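Local coordinates for Ycf54-like protein (Synechocystis sp. PCC 6803, PDB 5M2P) that is probably an accessory component of the magnesium protoporphyrin IX monomethyl ester cyclase, needed to form protochlorophyllide on the way to chlorophyll, at residues Ala5-Ala10 and Ser73-Ile79; Trp44-Ala50 and Leu105-Asp109. All coordinates share one frame; numbering follows the deposited sequence. Where two conformers were deposited one is given.

Interaction 1: residues Ala5-Ala10 and Ser73-Ile79; sequences ATYYYA and STNKSFI
Tyr8 lays its phenol ring across Lys76, the two side chains crossing at about a right angle. CB of Lys76 stands 3.6 Å from the ring centroid of Tyr8, close to the ring normal, a CH-pi contact over the face. With chi1 at -169°, the Lys76 chain swings opposite its amide nitrogen and runs on extended, which carries CG and CD past the CE1 side of the ring. A lysine suits this exposed position because its methylenes cover an aromatic face while its ammonium reaches water; in the conformer described, a water probably joins Lys76 NZ to Tyr8 OH. At the ring's edge, in its plane, lies Thr74 O.

These residues sit where strand 68-73 of the antiparallel sheet turns into helix 76-86. Tyr8 and Ser73 form a hydrogen-bonded pair, Tyr8 N to Ser73 O at 2.8 Å and Ser73 N to Tyr8 O at 2.9 Å. Ser73 OG accepts from Asn75 N in an ST turn and also hydrogen-bonds Asp42 O, while Asn75 takes the N-cap, its OD1 accepting weakly from Ser77 N and Phe78 N. Thr74 lies alongside Tyr7, its CG2 over one ring face toward the rim, 3.5 Å from Tyr7 CE2. Deeper, the branched Ile79 packs against the strand, CG1 meeting Tyr8 CB at 3.7 Å.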
ATOM      1  N   ALA A   5      12.913  -7.787   1.652  1.00 19.11           N
ATOM      2  CA  ALA A   5      11.766  -8.335   0.936  1.00 16.81           C
ATOM      3  C   ALA A   5      11.305  -7.347  -0.137  1.00 13.30           C
ATOM      4  O   ALA A   5      11.585  -6.142  -0.062  1.00 13.85           O
ATOM      5  CB  ALA A   5      10.640  -8.577   1.924  1.00 17.05           C
ATOM      6  N   THR A   6      10.588  -7.851  -1.130  1.00 12.98           N
ATOM      7  CA  THR A   6       9.900  -7.034  -2.131  1.00 11.02           C
ATOM      8  C   THR A   6       8.509  -6.710  -1.628  1.00  8.55           C
ATOM      9  O   THR A   6       7.703  -7.588  -1.302  1.00  9.48           O
ATOM     10  CB  THR A   6       9.780  -7.705  -3.519  1.00 13.28           C
ATOM     11  OG1 THR A   6      11.076  -8.106  -3.977  1.00 18.50           O
ATOM     12  CG2 THR A   6       9.209  -6.768  -4.546  1.00 12.71           C
ATOM     13  N   TYR A   7       8.237  -5.410  -1.600  1.00  7.55           N
ATOM     14  CA  TYR A   7       6.934  -4.877  -1.284  1.00  6.26           C
ATOM     15  C   TYR A   7       6.279  -4.328  -2.525  1.00  6.40           C
ATOM     16  O   TYR A   7       6.922  -3.675  -3.355  1.00  9.03           O
ATOM     17  CB  TYR A   7       7.036  -3.743  -0.242  1.00  6.47           C
ATOM     18  CG  TYR A   7       7.525  -4.251   1.092  1.00  7.42           C
ATOM     19  CD1 TYR A   7       8.876  -4.504   1.327  1.00  8.34           C
ATOM     20  CD2 TYR A   7       6.632  -4.522   2.117  1.00  8.62           C
ATOM     21  CE1 TYR A   7       9.306  -5.040   2.534  1.00  8.52           C
ATOM     22  CE2 TYR A   7       7.058  -5.050   3.325  1.00  9.89           C
ATOM     23  CZ  TYR A   7       8.398  -5.309   3.521  1.00  9.12           C
ATOM     24  OH  TYR A   7       8.819  -5.839   4.728  1.00 12.60           O
ATOM     25  N   TYR A   8       4.980  -4.593  -2.663  1.00  6.30           N
ATOM     26  CA  TYR A   8       4.187  -4.127  -3.773  1.00  6.05           C
ATOM     27  C   TYR A   8       3.199  -3.125  -3.215  1.00  6.20           C
ATOM     28  O   TYR A   8       2.719  -3.307  -2.097  1.00  7.48           O
ATOM     29  CB  TYR A   8       3.440  -5.318  -4.433  1.00  6.40           C
ATOM     30  CG  TYR A   8       4.375  -6.397  -4.846  1.00  6.93           C
ATOM     31  CD1 TYR A   8       5.049  -6.324  -6.052  1.00  8.35           C
ATOM     32  CD2 TYR A   8       4.651  -7.459  -4.008  1.00  7.77           C
ATOM     33  CE1 TYR A   8       5.969  -7.288  -6.404  1.00  9.21           C
ATOM     34  CE2 TYR A   8       5.574  -8.430  -4.344  1.00  8.97           C
ATOM     35  CZ  TYR A   8       6.246  -8.335  -5.541  1.00 10.18           C
ATOM     36  OH  TYR A   8       7.170  -9.292  -5.897  1.00 15.20           O
ATOM     37  N   TYR A   9       2.860  -2.095  -3.990  1.00  5.66           N
ATOM     38  CA  TYR A   9       1.959  -1.076  -3.501  1.00  6.06           C
ATOM     39  C   TYR A   9       0.963  -0.642  -4.556  1.00  5.84           C
ATOM     40  O   TYR A   9       1.234  -0.676  -5.762  1.00  5.76           O
ATOM     41  CB  TYR A   9       2.709   0.160  -2.944  1.00  7.50           C
ATOM     42  CG  TYR A   9       3.405   0.994  -3.992  1.00  7.75           C
ATOM     43  CD1 TYR A   9       2.709   1.960  -4.720  1.00  8.45           C
ATOM     44  CD2 TYR A   9       4.737   0.771  -4.332  1.00  8.46           C
ATOM     45  CE1 TYR A   9       3.321   2.681  -5.721  1.00  9.24           C
ATOM     46  CE2 TYR A   9       5.375   1.516  -5.315  1.00  8.42           C
ATOM     47  CZ  TYR A   9       4.656   2.463  -6.026  1.00  8.75           C
ATOM     48  OH  TYR A   9       5.264   3.165  -7.031  1.00 11.98           O
ATOM     49  N   ALA A  10      -0.165  -0.173  -4.027  1.00  6.06           N
ATOM     50  CA  ALA A  10      -1.165   0.579  -4.775  1.00  5.73           C
ATOM     51  C   ALA A  10      -1.376   1.892  -4.009  1.00  6.40           C
ATOM     52  O   ALA A  10      -1.782   1.858  -2.859  1.00  7.82           O
ATOM     53  CB  ALA A  10      -2.470  -0.214  -4.868  1.00  6.80           C
ATOM     54  N   SER A  73       1.753  -4.662   0.276  1.00  7.31           N
ATOM     55  CA  SER A  73       1.782  -6.072   0.639  1.00  7.39           C
ATOM     56  C   SER A  73       3.020  -6.732   0.099  1.00  6.17           C
ATOM     57  O   SER A  73       3.541  -6.332  -0.939  1.00  7.38           O
ATOM     58  CB  SER A  73       0.566  -6.794   0.045  1.00  8.43           C
ATOM     59  OG  SER A  73       0.473  -8.137   0.448  1.00  9.07           O
ATOM     60  N   THR A  74       3.484  -7.786   0.781  1.00  6.88           N
ATOM     61  CA  THR A  74       4.510  -8.665   0.237  1.00  6.85           C
ATOM     62  C   THR A  74       3.917  -9.742  -0.677  1.00  7.24           C
ATOM     63  O   THR A  74       4.663 -10.507  -1.254  1.00  8.69           O
ATOM     64  CB  THR A  74       5.344  -9.294   1.350  1.00  7.77           C
ATOM     65  OG1 THR A  74       4.445  -9.926   2.269  1.00  8.87           O
ATOM     66  CG2 THR A  74       6.180  -8.223   2.057  1.00 10.03           C
ATOM     67  N   ASN A  75       2.584  -9.760  -0.787  1.00  7.29           N
ATOM     68  CA  ASN A  75       1.876 -10.691  -1.660  1.00  9.24           C
ATOM     69  C   ASN A  75       1.503  -9.990  -2.957  1.00  7.47           C
ATOM     70  O   ASN A  75       0.572  -9.190  -2.984  1.00  7.25           O
ATOM     71  CB  ASN A  75       0.627 -11.214  -0.950  1.00 10.41           C
ATOM     72  CG  ASN A  75      -0.178 -12.188  -1.792  1.00 13.51           C
ATOM     73  OD1 ASN A  75       0.036 -12.315  -2.997  1.00 15.91           O
ATOM     74  ND2 ASN A  75      -1.109 -12.871  -1.159  1.00 21.98           N
ATOM     75  N   LYS A  76       2.274 -10.216  -4.013  1.00  8.54           N
ATOM     76  CA  LYS A  76       2.035  -9.527  -5.291  0.50  8.92           C
ATOM     77  C   LYS A  76       0.604  -9.744  -5.786  1.00  9.36           C
ATOM     78  O   LYS A  76      -0.020  -8.841  -6.320  1.00  9.51           O
ATOM     79  CB  LYS A  76       3.044  -9.935  -6.379  0.50 13.93           C
ATOM     80  CG  LYS A  76       2.981  -9.044  -7.623  0.50 11.25           C
ATOM     81  CD  LYS A  76       4.027  -9.374  -8.677  0.50 12.69           C
ATOM     82  CE  LYS A  76       4.167  -8.226  -9.659  0.50 14.34           C
ATOM     83  NZ  LYS A  76       5.229  -8.478 -10.669  0.50 17.59           N
ATOM     84  N   SER A  77       0.106 -10.958  -5.633  1.00 10.00           N
ATOM     85  CA  SER A  77      -1.195 -11.227  -6.209  0.50 10.19           C
ATOM     86  C   SER A  77      -2.292 -10.423  -5.528  1.00  9.03           C
ATOM     87  O   SER A  77      -3.275 -10.069  -6.170  1.00  8.52           O
ATOM     88  CB  SER A  77      -1.491 -12.708  -6.189  0.50 10.76           C
ATOM     89  OG  SER A  77      -1.611 -13.224  -4.894  0.50 13.13           O
ATOM     90  N   PHE A  78      -2.113 -10.076  -4.257  1.00  9.72           N
ATOM     91  CA  PHE A  78      -3.070  -9.252  -3.555  1.00  8.44           C
ATOM     92  C   PHE A  78      -3.100  -7.855  -4.156  1.00  7.40           C
ATOM     93  O   PHE A  78      -4.161  -7.280  -4.382  1.00  7.87           O
ATOM     94  CB  PHE A  78      -2.767  -9.222  -2.053  1.00  9.51           C
ATOM     95  CG  PHE A  78      -3.696  -8.343  -1.295  1.00 10.21           C
ATOM     96  CD1 PHE A  78      -5.046  -8.641  -1.231  1.00 11.74           C
ATOM     97  CD2 PHE A  78      -3.243  -7.195  -0.664  1.00 10.55           C
ATOM     98  CE1 PHE A  78      -5.920  -7.831  -0.553  1.00 14.06           C
ATOM     99  CE2 PHE A  78      -4.133  -6.376   0.031  1.00 12.50           C
ATOM    100  CZ  PHE A  78      -5.473  -6.707   0.079  1.00 13.97           C
ATOM    101  N   ILE A  79      -1.938  -7.305  -4.479  1.00  7.60           N
ATOM    102  CA  ILE A  79      -1.897  -5.969  -5.076  1.00  7.83           C
ATOM    103  C   ILE A  79      -2.426  -5.964  -6.502  1.00  6.90           C
ATOM    104  O   ILE A  79      -3.026  -5.003  -6.917  1.00  7.28           O
ATOM    105  CB  ILE A  79      -0.502  -5.321  -4.911  1.00  8.77           C
ATOM    106  CG1 ILE A  79      -0.150  -5.180  -3.423  1.00 10.76           C
ATOM    107  CG2 ILE A  79      -0.448  -3.968  -5.596  1.00 10.62           C
ATOM    108  CD1 ILE A  79      -1.062  -4.272  -2.647  1.00 10.41           C
TER
HETATM  109  O   HOH W   1       7.394 -10.226  -1.569  1.00 11.73           O
HETATM  110  O   HOH W   2       7.704  -9.334  -8.696  1.00 32.96           O

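Interaction 2: residues Trp44-Ala50 and Leu105-Asp109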
ATOM      1  N   TRP A  44      -1.012  -4.095   4.463  1.00  7.17           N
ATOM      2  CA  TRP A  44      -1.159  -2.964   5.346  1.00  7.62           C
ATOM      3  C   TRP A  44      -1.654  -1.762   4.553  1.00  8.22           C
ATOM      4  O   TRP A  44      -1.345  -1.605   3.384  1.00  9.77           O
ATOM      5  CB  TRP A  44       0.177  -2.602   6.008  1.00  9.28           C
ATOM      6  CG  TRP A  44       0.925  -3.759   6.618  1.00 10.65           C
ATOM      7  CD1 TRP A  44       0.855  -4.192   7.904  1.00 11.24           C
ATOM      8  CD2 TRP A  44       1.836  -4.628   5.949  1.00 10.25           C
ATOM      9  NE1 TRP A  44       1.657  -5.277   8.067  1.00 12.45           N
ATOM     10  CE2 TRP A  44       2.281  -5.562   6.890  1.00 10.46           C
ATOM     11  CE3 TRP A  44       2.325  -4.710   4.638  1.00  9.95           C
ATOM     12  CZ2 TRP A  44       3.190  -6.569   6.566  1.00 10.81           C
ATOM     13  CZ3 TRP A  44       3.223  -5.704   4.320  1.00 10.39           C
ATOM     14  CH2 TRP A  44       3.656  -6.607   5.286  1.00 11.54           C
ATOM     15  N   GLN A  45      -2.365  -0.876   5.236  1.00  8.71           N
ATOM     16  CA  GLN A  45      -2.718   0.396   4.696  1.00  8.67           C
ATOM     17  C   GLN A  45      -1.875   1.438   5.409  1.00  8.90           C
ATOM     18  O   GLN A  45      -1.865   1.488   6.651  1.00 11.96           O
ATOM     19  CB  GLN A  45      -4.215   0.647   4.875  1.00 10.05           C
ATOM     20  CG  GLN A  45      -4.646   2.028   4.388  1.00 12.00           C
ATOM     21  CD  GLN A  45      -6.156   2.139   4.155  1.00 14.31           C
ATOM     22  OE1 GLN A  45      -6.722   1.399   3.365  1.00 19.03           O
ATOM     23  NE2 GLN A  45      -6.789   3.083   4.824  1.00 19.52           N
ATOM     24  N   VAL A  46      -1.155   2.241   4.635  1.00  8.35           N
ATOM     25  CA  VAL A  46      -0.203   3.215   5.166  1.00  8.59           C
ATOM     26  C   VAL A  46      -0.630   4.584   4.694  1.00  8.92           C
ATOM     27  O   VAL A  46      -0.660   4.861   3.507  1.00  8.99           O
ATOM     28  CB  VAL A  46       1.240   2.921   4.666  1.00  9.27           C
ATOM     29  CG1 VAL A  46       2.224   3.934   5.252  1.00 10.27           C
ATOM     30  CG2 VAL A  46       1.665   1.503   5.015  1.00 10.09           C
ATOM     31  N   ILE A  47      -0.939   5.465   5.636  1.00 10.11           N
ATOM     32  CA  ILE A  47      -1.324   6.826   5.324  1.00  9.86           C
ATOM     33  C   ILE A  47      -0.053   7.635   5.036  1.00  9.08           C
ATOM     34  O   ILE A  47       0.944   7.537   5.766  1.00 11.67           O
ATOM     35  CB  ILE A  47      -2.099   7.471   6.491  1.00 14.40           C
ATOM     36  CG1 ILE A  47      -3.385   6.695   6.779  1.00 19.18           C
ATOM     37  CG2 ILE A  47      -2.417   8.917   6.162  1.00 17.92           C
ATOM     38  CD1 ILE A  47      -4.032   7.033   8.108  1.00 25.99           C
ATOM     39  N   GLN A  48      -0.070   8.413   3.966  1.00  8.93           N
ATOM     40  CA  GLN A  48       1.039   9.266   3.591  1.00  8.95           C
ATOM     41  C   GLN A  48       2.387   8.527   3.692  1.00  8.85           C
ATOM     42  O   GLN A  48       3.305   8.947   4.428  1.00  9.80           O
ATOM     43  CB  GLN A  48       1.061  10.544   4.439  1.00 10.63           C
ATOM     44  CG  GLN A  48       1.678  11.709   3.687  1.00 11.70           C
ATOM     45  CD  GLN A  48       0.829  12.244   2.534  1.00 12.27           C
ATOM     46  OE1 GLN A  48      -0.354  11.959   2.423  1.00 12.53           O
ATOM     47  NE2 GLN A  48       1.453  13.023   1.680  1.00 14.35           N
ATOM     48  N   PRO A  49       2.552   7.463   2.900  1.00  9.11           N
ATOM     49  CA  PRO A  49       3.742   6.622   3.102  1.00  8.49           C
ATOM     50  C   PRO A  49       5.090   7.304   2.880  1.00  8.51           C
ATOM     51  O   PRO A  49       5.324   7.981   1.888  1.00 10.46           O
ATOM     52  CB  PRO A  49       3.576   5.532   2.044  1.00  8.26           C
ATOM     53  CG  PRO A  49       2.599   6.116   1.043  1.00  8.64           C
ATOM     54  CD  PRO A  49       1.636   6.914   1.885  1.00  8.49           C
ATOM     55  N   ALA A  50       6.009   7.047   3.806  1.00  9.51           N
ATOM     56  CA  ALA A  50       7.370   7.539   3.683  1.00 10.73           C
ATOM     57  C   ALA A  50       8.135   6.907   2.529  1.00 10.01           C
ATOM     58  O   ALA A  50       9.094   7.473   2.018  1.00 12.19           O
ATOM     59  CB  ALA A  50       8.109   7.278   4.974  1.00 11.74           C
ATOM     60  N   LEU A 105       6.558   0.588   6.181  1.00 10.09           N
ATOM     61  CA  LEU A 105       5.237   0.942   6.676  1.00 10.48           C
ATOM     62  C   LEU A 105       5.158   2.295   7.364  1.00 11.63           C
ATOM     63  O   LEU A 105       4.105   2.657   7.872  1.00 13.02           O
ATOM     64  CB  LEU A 105       4.709  -0.150   7.614  1.00 11.39           C
ATOM     65  CG  LEU A 105       4.772  -1.551   7.000  1.00 13.61           C
ATOM     66  CD1 LEU A 105       4.212  -2.555   7.995  1.00 15.20           C
ATOM     67  CD2 LEU A 105       4.047  -1.664   5.653  1.00 13.67           C
ATOM     68  N   ALA A 106       6.237   3.068   7.345  1.00 10.24           N
ATOM     69  CA  ALA A 106       6.237   4.362   8.038  1.00 11.47           C
ATOM     70  C   ALA A 106       5.380   5.381   7.290  1.00  9.84           C
ATOM     71  O   ALA A 106       5.362   5.412   6.058  1.00  9.59           O
ATOM     72  CB  ALA A 106       7.653   4.898   8.187  1.00 12.88           C
ATOM     73  N   SER A 107       4.703   6.223   8.071  1.00 11.03           N
ATOM     74  CA  SER A 107       3.944   7.361   7.591  1.00 10.53           C
ATOM     75  C   SER A 107       4.771   8.632   7.748  1.00 12.65           C
ATOM     76  O   SER A 107       5.590   8.750   8.682  1.00 17.30           O
ATOM     77  CB  SER A 107       2.651   7.490   8.378  1.00 12.11           C
ATOM     78  OG  SER A 107       1.950   8.657   7.965  1.00 15.40           O
ATOM     79  N   LEU A 108       4.517   9.599   6.872  1.00 12.11           N
ATOM     80  CA  LEU A 108       5.172  10.900   6.991  1.00 14.23           C
ATOM     81  C   LEU A 108       4.435  11.809   7.932  1.00 17.46           C
ATOM     82  O   LEU A 108       4.958  12.859   8.311  1.00 22.82           O
ATOM     83  CB  LEU A 108       5.246  11.595   5.648  1.00 13.54           C
ATOM     84  CG  LEU A 108       6.212  10.916   4.680  1.00 13.89           C
ATOM     85  CD1 LEU A 108       6.086  11.488   3.284  1.00 17.13           C
ATOM     86  CD2 LEU A 108       7.667  11.015   5.179  1.00 14.55           C
ATOM     87  N   ASP A 109       3.234  11.412   8.323  1.00 16.06           N
ATOM     88  CA  ASP A 109       2.470  12.198   9.288  1.00 18.37           C
ATOM     89  C   ASP A 109       2.973  11.975  10.713  1.00 22.08           C
ATOM     90  O   ASP A 109       3.694  11.010  10.983  1.00 25.63           O
ATOM     91  CB  ASP A 109       0.985  11.875   9.147  1.00 22.21           C
ATOM     92  CG  ASP A 109       0.386  12.389   7.831  1.00 23.33           C
ATOM     93  OD1 ASP A 109       1.014  13.197   7.089  1.00 24.94           O
ATOM     94  OD2 ASP A 109      -0.744  11.968   7.541  1.00 30.84           O
ATOM     95  OXT ASP A 109       2.657  12.778  11.588  1.00 27.45           O
TER
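Ser107 OG donates to Ile47 O at 2.7 Å, approaching from above the carbonyl plane, and accepts from Asp109 N at 3.1 Å in an ST turn. A serine suits the place: its short hydroxyl, turned away from its own amide nitrogen (chi1 176°), bonds across to the strand end while also holding its own segment. Backbone bonds continue the pairing, Leu108 N to Gln48 O at 2.8 Å and Ala50 N to Ala106 O at 2.9 Å, around a single bridge between Pro49 and Ser107. The small Ala50 lets the two segments come close, its CB touching Leu108 CD2 at 3.8 Å.

At the other end Leu105 crosses Trp44 at about a right angle. Its CD1 lies over the five-membered ring, 3.6 Å from that Trp44 ring's centroid and only 1° off the normal, while CD2 rests on CE3. Replacing Trp44 by an alanine would probably leave both Leu105 methyls without their aromatic face and free the leucine to turn. Val46 CG1 packs on Leu105 O at 3.5 Å.

The C-terminal tail thus runs along strand 43-47, an outermost strand of the sheet, whose backbone pairs with strand 68-73. Trp44 also touches Tyr7 of strand 5-13, and Ile47 and Gln48 reach Gln14 of helix 14-18.

In the fold
Both interactions reach the same four-stranded antiparallel sheet, but at different places. Interaction 1 is partly buried and joins strand 5-13, an inner strand, to the junction of strand 68-73 with helix 76-86; Ile79 and Ala10 give it a buried apolar side, while its tyrosine-lysine packing faces water. Interaction 2 is a surface contact in which the C-terminal tail, without regular structure, lies against strand 43-47 and the turn after it. An antiparallel hydrogen-bonded pair and a capped helix start serve the first; a bridge at Pro49 and Ser107, a serine hydroxyl and a leucine on an indole serve the second. They lie about 15 Å apart, centre to centre, yet meet at Trp44, whose CZ3 packs 4.0 Å from Tyr7 CE2.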